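Local coordinates for ribosomal RNA small subunit methyltransferase E (Neisseria gonorrhoeae, PDB 5VM8), which probably methylates a uridine of 16S ribosomal RNA at N3, with S-adenosyl methionine as the methyl donor, as a member of the knotted SPOUT methyltransferases, at residues 168-177 with 188-198; 97-106 with 135-146. One frame throughout, in Å; residues are numbered along the deposited sequence.

Contact 1: residues 168-177 with 188-198; sequences MPSENTKLIM and IRHPSGAIVFM
Leu175 and Ile188 reach toward each other tip to tip, CD2 of Leu175 lying 4.0 Å from CD1 of Ile188, while the other branch of Leu175, CD1, rests 4.1 Å from CG2 of Ile195. The same CD1 of Ile188 also meets CG2 of Thr173, so the loop before strand 195-199 folds back over this face of the sheet, where Thr173 also lays OG1 against CB of Pro191. Further along, Met177 comes to the rim of the Phe197 ring: SD lies 5.0 Å from the ring centroid, 84° off the normal, a Met-aromatic contact at the edge. Phe197 continues into helix 232-244, touching Ala237 and Ile238. On the other face, Val196 turns CG1 to Met168 CE at 3.7 Å and CG2 to Asn172 ND2 at 3.4 Å; with CG of Met168 set between its backbone N and carbonyl carbon (chi1 70°), the chain bends back to put CE there. Outward, Asn172 OD1 sits beside CB of Ala194. Between the two layers of side chains, five backbone hydrogen bonds join the strands in parallel register, from Thr173 N to Ala194 O at 2.9 Å through to Met177 N and Met198 O at 3.2 Å. These are adjacent inner strands of the methyltransferase domain's parallel sheet, flanked by strands 219-222 and 85-90. Backbone bonds therefore fix their register, and the side chains add mainly apolar contacts on both faces.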
loop_
_atom_site.group_PDB
_atom_site.type_symbol
_atom_site.label_atom_id
_atom_site.label_comp_id
_atom_site.label_asym_id
_atom_site.label_seq_id
_atom_site.Cartn_x
_atom_site.Cartn_y
_atom_site.Cartn_z
ATOM N N MET A 168 -6.693 -15.917 2.750
ATOM C CA MET A 168 -5.638 -15.945 3.753
ATOM C C MET A 168 -5.678 -17.249 4.544
ATOM O O MET A 168 -6.694 -17.951 4.556
ATOM C CB MET A 168 -5.749 -14.729 4.685
ATOM C CG MET A 168 -6.927 -14.720 5.646
ATOM S SD MET A 168 -8.545 -14.743 4.849
ATOM C CE MET A 168 -8.445 -13.367 3.699
ATOM N N PRO A 169 -4.576 -17.615 5.199
ATOM C CA PRO A 169 -4.603 -18.816 6.037
ATOM C C PRO A 169 -5.531 -18.619 7.224
ATOM O O PRO A 169 -5.848 -17.497 7.629
ATOM C CB PRO A 169 -3.144 -18.979 6.495
ATOM C CG PRO A 169 -2.333 -18.186 5.529
ATOM C CD PRO A 169 -3.221 -17.036 5.117
ATOM N N SER A 170 -5.955 -19.747 7.791
ATOM C CA SER A 170 -6.902 -19.713 8.899
ATOM C C SER A 170 -6.333 -18.966 10.101
ATOM O O SER A 170 -7.061 -18.239 10.786
ATOM C CB SER A 170 -7.293 -21.139 9.296
ATOM O OG SER A 170 -7.886 -21.829 8.213
ATOM N N GLU A 171 -5.038 -19.152 10.384
ATOM C CA GLU A 171 -4.416 -18.595 11.582
ATOM C C GLU A 171 -4.343 -17.068 11.574
ATOM O O GLU A 171 -4.098 -16.478 12.630
ATOM C CB GLU A 171 -3.014 -19.201 11.779
ATOM N N ASN A 172 -4.586 -16.417 10.436
ATOM C CA ASN A 172 -4.531 -14.962 10.381
ATOM C C ASN A 172 -5.602 -14.332 11.263
ATOM O O ASN A 172 -6.615 -14.948 11.596
ATOM C CB ASN A 172 -4.675 -14.478 8.936
ATOM C CG ASN A 172 -3.330 -14.332 8.234
ATOM O OD1 ASN A 172 -2.315 -14.852 8.700
ATOM N ND2 ASN A 172 -3.323 -13.648 7.093
ATOM N N THR A 173 -5.337 -13.102 11.679
ATOM C CA THR A 173 -6.322 -12.283 12.369
ATOM C C THR A 173 -7.160 -11.582 11.315
ATOM O O THR A 173 -6.628 -10.837 10.484
ATOM C CB THR A 173 -5.623 -11.285 13.307
ATOM O OG1 THR A 173 -5.084 -12.001 14.435
ATOM C CG2 THR A 173 -6.602 -10.214 13.817
ATOM N N LYS A 174 -8.450 -11.858 11.315
ATOM C CA LYS A 174 -9.344 -11.508 10.215
ATOM C C LYS A 174 -10.381 -10.528 10.746
ATOM O O LYS A 174 -11.216 -10.883 11.588
ATOM C CB LYS A 174 -9.975 -12.764 9.619
ATOM C CG LYS A 174 -8.919 -13.808 9.243
ATOM C CD LYS A 174 -9.523 -15.014 8.485
ATOM C CE LYS A 174 -10.033 -16.107 9.423
ATOM N NZ LYS A 174 -8.927 -16.876 10.049
ATOM N N LEU A 175 -10.296 -9.300 10.260
ATOM C CA LEU A 175 -11.016 -8.157 10.783
ATOM C C LEU A 175 -11.835 -7.529 9.665
ATOM O O LEU A 175 -11.344 -7.374 8.544
ATOM C CB LEU A 175 -10.019 -7.136 11.357
ATOM C CG LEU A 175 -9.138 -7.714 12.469
ATOM C CD1 LEU A 175 -8.239 -6.640 13.053
ATOM C CD2 LEU A 175 -9.957 -8.395 13.593
ATOM N N ILE A 176 -13.080 -7.170 9.974
ATOM C CA ILE A 176 -13.917 -6.396 9.076
ATOM C C ILE A 176 -14.447 -5.190 9.840
ATOM O O ILE A 176 -14.912 -5.329 10.981
ATOM C CB ILE A 176 -15.060 -7.249 8.471
ATOM C CG1 ILE A 176 -15.896 -6.404 7.521
ATOM C CG2 ILE A 176 -15.927 -7.887 9.552
ATOM C CD1 ILE A 176 -17.006 -7.173 6.784
ATOM N N MET A 177 -14.312 -4.003 9.243
ATOM C CA MET A 177 -14.883 -2.789 9.825
ATOM C C MET A 177 -16.380 -2.784 9.619
ATOM O O MET A 177 -16.869 -2.671 8.493
ATOM C CB MET A 177 -14.281 -1.522 9.232
ATOM C CG MET A 177 -12.847 -1.314 9.598
ATOM S SD MET A 177 -12.473 0.427 9.909
ATOM C CE MET A 177 -13.790 0.870 11.042
ATOM N N ILE A 188 -9.853 -7.074 20.826
ATOM C CA ILE A 188 -9.747 -8.334 20.093
ATOM C C ILE A 188 -8.606 -9.141 20.673
ATOM O O ILE A 188 -7.683 -8.596 21.281
ATOM C CB ILE A 188 -9.521 -8.161 18.570
ATOM C CG1 ILE A 188 -8.053 -7.843 18.293
ATOM C CG2 ILE A 188 -10.478 -7.166 17.914
ATOM C CD1 ILE A 188 -7.644 -8.051 16.868
ATOM N N ARG A 189 -8.710 -10.462 20.519
ATOM C CA ARG A 189 -7.642 -11.357 20.934
ATOM C C ARG A 189 -6.341 -10.851 20.335
ATOM O O ARG A 189 -6.303 -10.449 19.172
ATOM C CB ARG A 189 -7.939 -12.776 20.441
ATOM C CG ARG A 189 -7.230 -13.880 21.167
ATOM C CD ARG A 189 -7.187 -15.184 20.361
ATOM N NE ARG A 189 -8.362 -16.046 20.524
ATOM C CZ ARG A 189 -8.531 -16.910 21.516
ATOM N NH1 ARG A 189 -7.608 -17.025 22.461
ATOM N NH2 ARG A 189 -9.629 -17.659 21.570
ATOM N N HIS A 190 -5.291 -10.814 21.151
ATOM C CA HIS A 190 -4.013 -10.291 20.697
ATOM C C HIS A 190 -3.578 -11.024 19.441
ATOM O O HIS A 190 -3.455 -12.256 19.463
ATOM C CB HIS A 190 -2.948 -10.439 21.784
ATOM C CG HIS A 190 -1.723 -9.601 21.549
ATOM N ND1 HIS A 190 -0.665 -10.027 20.771
ATOM C CD2 HIS A 190 -1.393 -8.362 21.983
ATOM C CE1 HIS A 190 0.261 -9.085 20.735
ATOM N NE2 HIS A 190 -0.154 -8.065 21.465
ATOM N N PRO A 191 -3.392 -10.344 18.319
ATOM C CA PRO A 191 -2.975 -11.039 17.102
ATOM C C PRO A 191 -1.579 -11.601 17.281
ATOM O O PRO A 191 -0.701 -10.950 17.842
ATOM C CB PRO A 191 -3.025 -9.957 16.016
ATOM C CG PRO A 191 -3.042 -8.643 16.757
ATOM C CD PRO A 191 -3.681 -8.913 18.089
ATOM N N SER A 192 -1.389 -12.836 16.842
ATOM C CA SER A 192 -0.073 -13.449 16.945
ATOM C C SER A 192 0.721 -13.289 15.659
ATOM O O SER A 192 1.944 -13.132 15.706
ATOM C CB SER A 192 -0.187 -14.934 17.337
ATOM O OG SER A 192 -0.268 -15.789 16.210
ATOM N N GLY A 193 0.060 -13.341 14.509
ATOM C CA GLY A 193 0.777 -13.223 13.256
ATOM C C GLY A 193 0.269 -12.124 12.346
ATOM O O GLY A 193 0.268 -10.947 12.717
ATOM N N ALA A 194 -0.180 -12.496 11.153
ATOM C CA ALA A 194 -0.568 -11.493 10.182
ATOM C C ALA A 194 -2.009 -11.046 10.422
ATOM O O ALA A 194 -2.830 -11.766 11.010
ATOM C CB ALA A 194 -0.389 -12.031 8.767
ATOM N N ILE A 195 -2.311 -9.847 9.929
ATOM C CA ILE A 195 -3.627 -9.229 10.013
ATOM C C ILE A 195 -4.170 -9.038 8.603
ATOM O O ILE A 195 -3.452 -8.592 7.701
ATOM C CB ILE A 195 -3.576 -7.875 10.747
ATOM C CG1 ILE A 195 -3.114 -8.059 12.189
ATOM C CG2 ILE A 195 -4.936 -7.160 10.689
ATOM C CD1 ILE A 195 -2.689 -6.761 12.844
ATOM N N VAL A 196 -5.448 -9.364 8.429
ATOM C CA VAL A 196 -6.176 -9.144 7.193
ATOM C C VAL A 196 -7.354 -8.273 7.571
ATOM O O VAL A 196 -8.142 -8.619 8.462
ATOM C CB VAL A 196 -6.621 -10.458 6.532
ATOM C CG1 VAL A 196 -7.522 -10.170 5.355
ATOM C CG2 VAL A 196 -5.401 -11.219 6.068
ATOM N N PHE A 197 -7.473 -7.147 6.892
ATOM C CA PHE A 197 -8.377 -6.100 7.298
ATOM C C PHE A 197 -9.242 -5.729 6.105
ATOM O O PHE A 197 -8.706 -5.377 5.053
ATOM C CB PHE A 197 -7.471 -4.952 7.783
ATOM C CG PHE A 197 -8.145 -3.663 8.009
ATOM C CD1 PHE A 197 -9.261 -3.582 8.809
ATOM C CD2 PHE A 197 -7.588 -2.505 7.507
ATOM C CE1 PHE A 197 -9.860 -2.371 9.069
ATOM C CE2 PHE A 197 -8.182 -1.290 7.751
ATOM C CZ PHE A 197 -9.325 -1.229 8.554
ATOM N N MET A 198 -10.569 -5.759 6.281
ATOM C CA MET A 198 -11.513 -5.617 5.174
ATOM C C MET A 198 -12.324 -4.340 5.311
ATOM O O MET A 198 -12.919 -4.081 6.364
ATOM C CB MET A 198 -12.482 -6.768 5.077
ATOM C CG MET A 198 -11.890 -8.063 4.672
ATOM S SD MET A 198 -13.221 -8.886 3.799
ATOM C CE MET A 198 -13.504 -7.527 2.655
#

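Contact 2: residues 97-106 with 135-146; sequences MDFTLQKSVE and RWQEIVISACEQ
Helices 97-106 and 135-146 run in broadly the same direction, their axes 35° apart and 8.6 Å at closest approach, with Gln102 and Ala143 nearest in the backbone. Near this pair, Val105 packs on the second helix: CG1 lies 3.5 Å from CB of Ala143 and also touches SG of Cys144, while CG2 meets CG2 of Val140. Toward Met97 and Arg135 the indole of Trp136 takes over. Leu101 CD1 sits over its five-membered ring, 3.7 Å from the centroid, and Met97 CE over the six-membered ring, 4.1 Å from that centroid and close to the normal. Met97 CG is anti to the backbone N (chi1 -166°), and a bend at the next bond leads the methyl over the indole. The edge of the indole is polar: water 1 accepts from NE1 and donates to OD1 of Asp98. Arg135 grips that carboxylate end-on in a salt bridge, NH1 to OD2 at 2.9 Å and NH2 to OD1 at 3.2 Å, with the two planes turned 49° apart; CD1 of Ile139 lies above one face of the guanidinium, toward its rim. Two more waters bridge the helices, water 2 from Gln102 NE2 to Ile139 O and water 3 between Glu106 OE2 and Gln146 OE1. Leu101, Trp136 and Val140 also reach strand 111-116, and Met97 reaches strand 85-90. Two helices side by side against neighbouring parallel strands are characteristic of the alpha/beta layering of a SPOUT methyltransferase domain.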
loop_
_atom_site.group_PDB
_atom_site.type_symbol
_atom_site.label_atom_id
_atom_site.label_comp_id
_atom_site.label_asym_id
_atom_site.label_seq_id
_atom_site.Cartn_x
_atom_site.Cartn_y
_atom_site.Cartn_z
ATOM N N MET A 97 -10.598 6.336 -2.919
ATOM C CA MET A 97 -9.687 5.239 -3.183
ATOM C C MET A 97 -8.229 5.695 -3.154
ATOM O O MET A 97 -7.368 5.025 -2.571
ATOM C CB MET A 97 -10.031 4.661 -4.554
ATOM C CG MET A 97 -9.418 3.327 -4.866
ATOM S SD MET A 97 -10.044 2.099 -3.757
ATOM C CE MET A 97 -8.980 0.743 -4.184
ATOM N N ASP A 98 -7.934 6.804 -3.841
ATOM C CA ASP A 98 -6.561 7.296 -3.962
ATOM C C ASP A 98 -5.970 7.643 -2.596
ATOM O O ASP A 98 -4.824 7.294 -2.304
ATOM C CB ASP A 98 -6.535 8.510 -4.902
ATOM C CG ASP A 98 -6.955 8.172 -6.361
ATOM O OD1 ASP A 98 -7.176 6.991 -6.711
ATOM O OD2 ASP A 98 -7.112 9.123 -7.160
ATOM N N PHE A 99 -6.729 8.372 -1.761
ATOM C CA PHE A 99 -6.276 8.686 -0.408
ATOM C C PHE A 99 -6.122 7.424 0.425
ATOM O O PHE A 99 -5.156 7.287 1.186
ATOM C CB PHE A 99 -7.235 9.662 0.274
ATOM C CG PHE A 99 -7.136 11.061 -0.253
ATOM C CD1 PHE A 99 -5.960 11.514 -0.814
ATOM C CD2 PHE A 99 -8.221 11.921 -0.193
ATOM C CE1 PHE A 99 -5.864 12.815 -1.309
ATOM C CE2 PHE A 99 -8.139 13.213 -0.687
ATOM C CZ PHE A 99 -6.959 13.661 -1.247
ATOM N N THR A 100 -7.070 6.489 0.302
ATOM C CA THR A 100 -6.926 5.247 1.035
ATOM C C THR A 100 -5.609 4.581 0.657
ATOM O O THR A 100 -4.800 4.247 1.526
ATOM C CB THR A 100 -8.123 4.317 0.769
ATOM O OG1 THR A 100 -9.318 4.882 1.328
ATOM C CG2 THR A 100 -7.889 2.985 1.422
ATOM N N LEU A 101 -5.333 4.490 -0.641
ATOM C CA LEU A 101 -4.132 3.806 -1.098
ATOM C C LEU A 101 -2.877 4.555 -0.662
ATOM O O LEU A 101 -1.906 3.947 -0.197
ATOM C CB LEU A 101 -4.183 3.633 -2.617
ATOM C CG LEU A 101 -5.151 2.532 -3.082
ATOM C CD1 LEU A 101 -5.481 2.642 -4.561
ATOM C CD2 LEU A 101 -4.553 1.148 -2.809
ATOM N N GLN A 102 -2.865 5.876 -0.826
ATOM C CA GLN A 102 -1.666 6.641 -0.502
ATOM C C GLN A 102 -1.373 6.632 0.998
ATOM O O GLN A 102 -0.246 6.342 1.415
ATOM C CB GLN A 102 -1.803 8.073 -0.999
ATOM C CG GLN A 102 -0.608 8.956 -0.587
ATOM C CD GLN A 102 -0.781 10.384 -1.051
ATOM O OE1 GLN A 102 -1.447 11.188 -0.399
ATOM N NE2 GLN A 102 -0.213 10.696 -2.196
ATOM N N LYS A 103 -2.376 6.948 1.833
ATOM C CA LYS A 103 -2.097 7.109 3.258
ATOM C C LYS A 103 -1.850 5.769 3.932
ATOM O O LYS A 103 -1.066 5.692 4.884
ATOM C CB LYS A 103 -3.227 7.866 3.958
ATOM C CG LYS A 103 -3.071 9.391 3.896
ATOM C CD LYS A 103 -3.042 9.860 2.454
ATOM C CE LYS A 103 -2.956 11.343 2.325
ATOM N NZ LYS A 103 -1.509 11.740 2.351
ATOM N N SER A 104 -2.495 4.703 3.447
ATOM C CA SER A 104 -2.270 3.386 4.011
ATOM C C SER A 104 -0.826 2.933 3.780
ATOM O O SER A 104 -0.256 2.213 4.620
ATOM C CB SER A 104 -3.321 2.397 3.454
ATOM O OG SER A 104 -2.938 1.820 2.224
ATOM N N VAL A 105 -0.226 3.344 2.657
ATOM C CA VAL A 105 1.191 3.084 2.399
ATOM C C VAL A 105 2.068 3.894 3.349
ATOM O O VAL A 105 3.040 3.375 3.903
ATOM C CB VAL A 105 1.538 3.380 0.925
ATOM C CG1 VAL A 105 3.047 3.325 0.710
ATOM C CG2 VAL A 105 0.817 2.376 -0.012
ATOM N N GLU A 106 1.757 5.178 3.542
ATOM C CA GLU A 106 2.504 5.963 4.519
ATOM C C GLU A 106 2.415 5.333 5.898
ATOM O O GLU A 106 3.383 5.382 6.665
ATOM C CB GLU A 106 2.002 7.407 4.603
ATOM C CG GLU A 106 2.176 8.245 3.339
ATOM C CD GLU A 106 1.408 9.572 3.427
ATOM O OE1 GLU A 106 1.392 10.194 4.514
ATOM O OE2 GLU A 106 0.738 9.949 2.458
ATOM N N ARG A 135 -2.660 2.501 -12.302
ATOM C CA ARG A 135 -2.603 3.805 -11.653
ATOM C C ARG A 135 -2.528 3.645 -10.139
ATOM O O ARG A 135 -1.750 4.340 -9.474
ATOM C CB ARG A 135 -3.805 4.658 -12.065
ATOM C CG ARG A 135 -3.645 6.128 -11.717
ATOM C CD ARG A 135 -4.814 6.993 -12.199
ATOM N NE ARG A 135 -4.886 8.204 -11.395
ATOM C CZ ARG A 135 -5.566 8.309 -10.258
ATOM N NH1 ARG A 135 -5.519 9.451 -9.580
ATOM N NH2 ARG A 135 -6.287 7.279 -9.792
ATOM N N TRP A 136 -3.287 2.685 -9.594
ATOM C CA TRP A 136 -3.196 2.390 -8.174
ATOM C C TRP A 136 -1.787 1.958 -7.809
ATOM O O TRP A 136 -1.260 2.354 -6.763
ATOM C CB TRP A 136 -4.193 1.306 -7.795
ATOM C CG TRP A 136 -5.598 1.773 -7.907
ATOM C CD1 TRP A 136 -6.027 3.066 -7.965
ATOM C CD2 TRP A 136 -6.770 0.953 -8.040
ATOM N NE1 TRP A 136 -7.393 3.100 -8.091
ATOM C CE2 TRP A 136 -7.872 1.816 -8.142
ATOM C CE3 TRP A 136 -6.989 -0.427 -8.062
ATOM C CZ2 TRP A 136 -9.167 1.353 -8.259
ATOM C CZ3 TRP A 136 -8.290 -0.888 -8.190
ATOM C CH2 TRP A 136 -9.355 -0.004 -8.281
ATOM N N GLN A 137 -1.160 1.149 -8.663
ATOM C CA GLN A 137 0.191 0.701 -8.376
ATOM C C GLN A 137 1.154 1.886 -8.338
ATOM O O GLN A 137 2.018 1.957 -7.458
ATOM C CB GLN A 137 0.625 -0.333 -9.416
ATOM C CG GLN A 137 1.811 -1.172 -8.995
ATOM C CD GLN A 137 1.463 -2.158 -7.882
ATOM O OE1 GLN A 137 0.645 -3.064 -8.080
ATOM N NE2 GLN A 137 2.080 -1.983 -6.707
ATOM N N GLU A 138 0.962 2.858 -9.245
ATOM C CA GLU A 138 1.808 4.049 -9.308
ATOM C C GLU A 138 1.601 4.964 -8.097
ATOM O O GLU A 138 2.551 5.609 -7.635
ATOM C CB GLU A 138 1.563 4.812 -10.620
ATOM N N ILE A 139 0.368 5.074 -7.586
ATOM C CA ILE A 139 0.176 5.869 -6.371
ATOM C C ILE A 139 0.925 5.240 -5.199
ATOM O O ILE A 139 1.565 5.936 -4.403
ATOM C CB ILE A 139 -1.317 6.051 -6.057
ATOM C CG1 ILE A 139 -1.975 6.985 -7.062
ATOM C CG2 ILE A 139 -1.525 6.566 -4.627
ATOM C CD1 ILE A 139 -3.503 6.858 -7.059
ATOM N N VAL A 140 0.882 3.915 -5.094
ATOM C CA VAL A 140 1.604 3.219 -4.035
ATOM C C VAL A 140 3.111 3.445 -4.165
ATOM O O VAL A 140 3.814 3.661 -3.173
ATOM C CB VAL A 140 1.232 1.725 -4.055
ATOM C CG1 VAL A 140 2.246 0.890 -3.261
ATOM C CG2 VAL A 140 -0.195 1.535 -3.513
ATOM N N ILE A 141 3.633 3.366 -5.387
ATOM C CA ILE A 141 5.066 3.524 -5.597
ATOM C C ILE A 141 5.511 4.921 -5.182
ATOM O O ILE A 141 6.537 5.099 -4.502
ATOM C CB ILE A 141 5.395 3.228 -7.068
ATOM C CG1 ILE A 141 5.321 1.721 -7.313
ATOM C CG2 ILE A 141 6.753 3.827 -7.472
ATOM C CD1 ILE A 141 5.222 1.348 -8.778
ATOM N N SER A 142 4.741 5.931 -5.584
ATOM C CA SER A 142 5.060 7.303 -5.217
ATOM C C SER A 142 5.049 7.486 -3.706
ATOM O O SER A 142 5.912 8.184 -3.153
ATOM C CB SER A 142 4.068 8.255 -5.874
ATOM O OG SER A 142 4.353 8.353 -7.254
ATOM N N ALA A 143 4.093 6.851 -3.024
ATOM C CA ALA A 143 4.000 6.985 -1.578
ATOM C C ALA A 143 5.189 6.341 -0.900
ATOM O O ALA A 143 5.634 6.823 0.147
ATOM C CB ALA A 143 2.689 6.376 -1.058
ATOM N N CYS A 144 5.747 5.293 -1.507
ATOM C CA CYS A 144 6.973 4.713 -0.977
ATOM C C CYS A 144 8.160 5.645 -1.189
ATOM O O CYS A 144 9.016 5.789 -0.304
ATOM C CB CYS A 144 7.231 3.349 -1.614
ATOM S SG CYS A 144 6.005 2.101 -1.119
ATOM N N GLU A 145 8.228 6.276 -2.359
ATOM C CA GLU A 145 9.290 7.238 -2.624
ATOM C C GLU A 145 9.272 8.388 -1.618
ATOM O O GLU A 145 10.335 8.841 -1.168
ATOM C CB GLU A 145 9.189 7.749 -4.065
ATOM C CG GLU A 145 9.493 6.696 -5.141
ATOM C CD GLU A 145 9.290 7.205 -6.579
ATOM O OE1 GLU A 145 8.574 8.211 -6.780
ATOM O OE2 GLU A 145 9.849 6.597 -7.516
ATOM N N GLN A 146 8.078 8.868 -1.253
ATOM C CA GLN A 146 7.948 10.003 -0.339
ATOM C C GLN A 146 8.155 9.608 1.131
ATOM O O GLN A 146 8.845 10.306 1.881
ATOM C CB GLN A 146 6.559 10.637 -0.520
ATOM C CG GLN A 146 6.177 11.706 0.516
ATOM C CD GLN A 146 5.591 11.121 1.810
ATOM O OE1 GLN A 146 4.840 10.149 1.778
ATOM N NE2 GLN A 146 5.966 11.704 2.956
HETATM O O HOH W 1 -9.073 5.610 -8.191
HETATM O O HOH W 2 1.073 8.643 -4.077
HETATM O O HOH W 3 2.610 9.905 0.177
#

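In the fold
Both contacts belong to the methyltransferase domain and share its parallel sheet: contact 1 pairs two of the strands, and the helices of contact 2 pack on others. Strand 85-90 joins them, since strand 195-199 of contact 1 lies next to it in the sheet, and Met97, Thr100 and Ser104 of contact 2 pack on it from the helix layer. Helix 232-244 is a second link, meeting Phe197 as well as Lys103 and Ser104. The centres lie 23 Å apart and the nearest atoms about 7 Å, without touching. The protein has a trefoil knot and was crystallised with S-adenosyl methionine; in SPOUT enzymes the cofactor sits in the knot, formed by the C-terminal part of the domain.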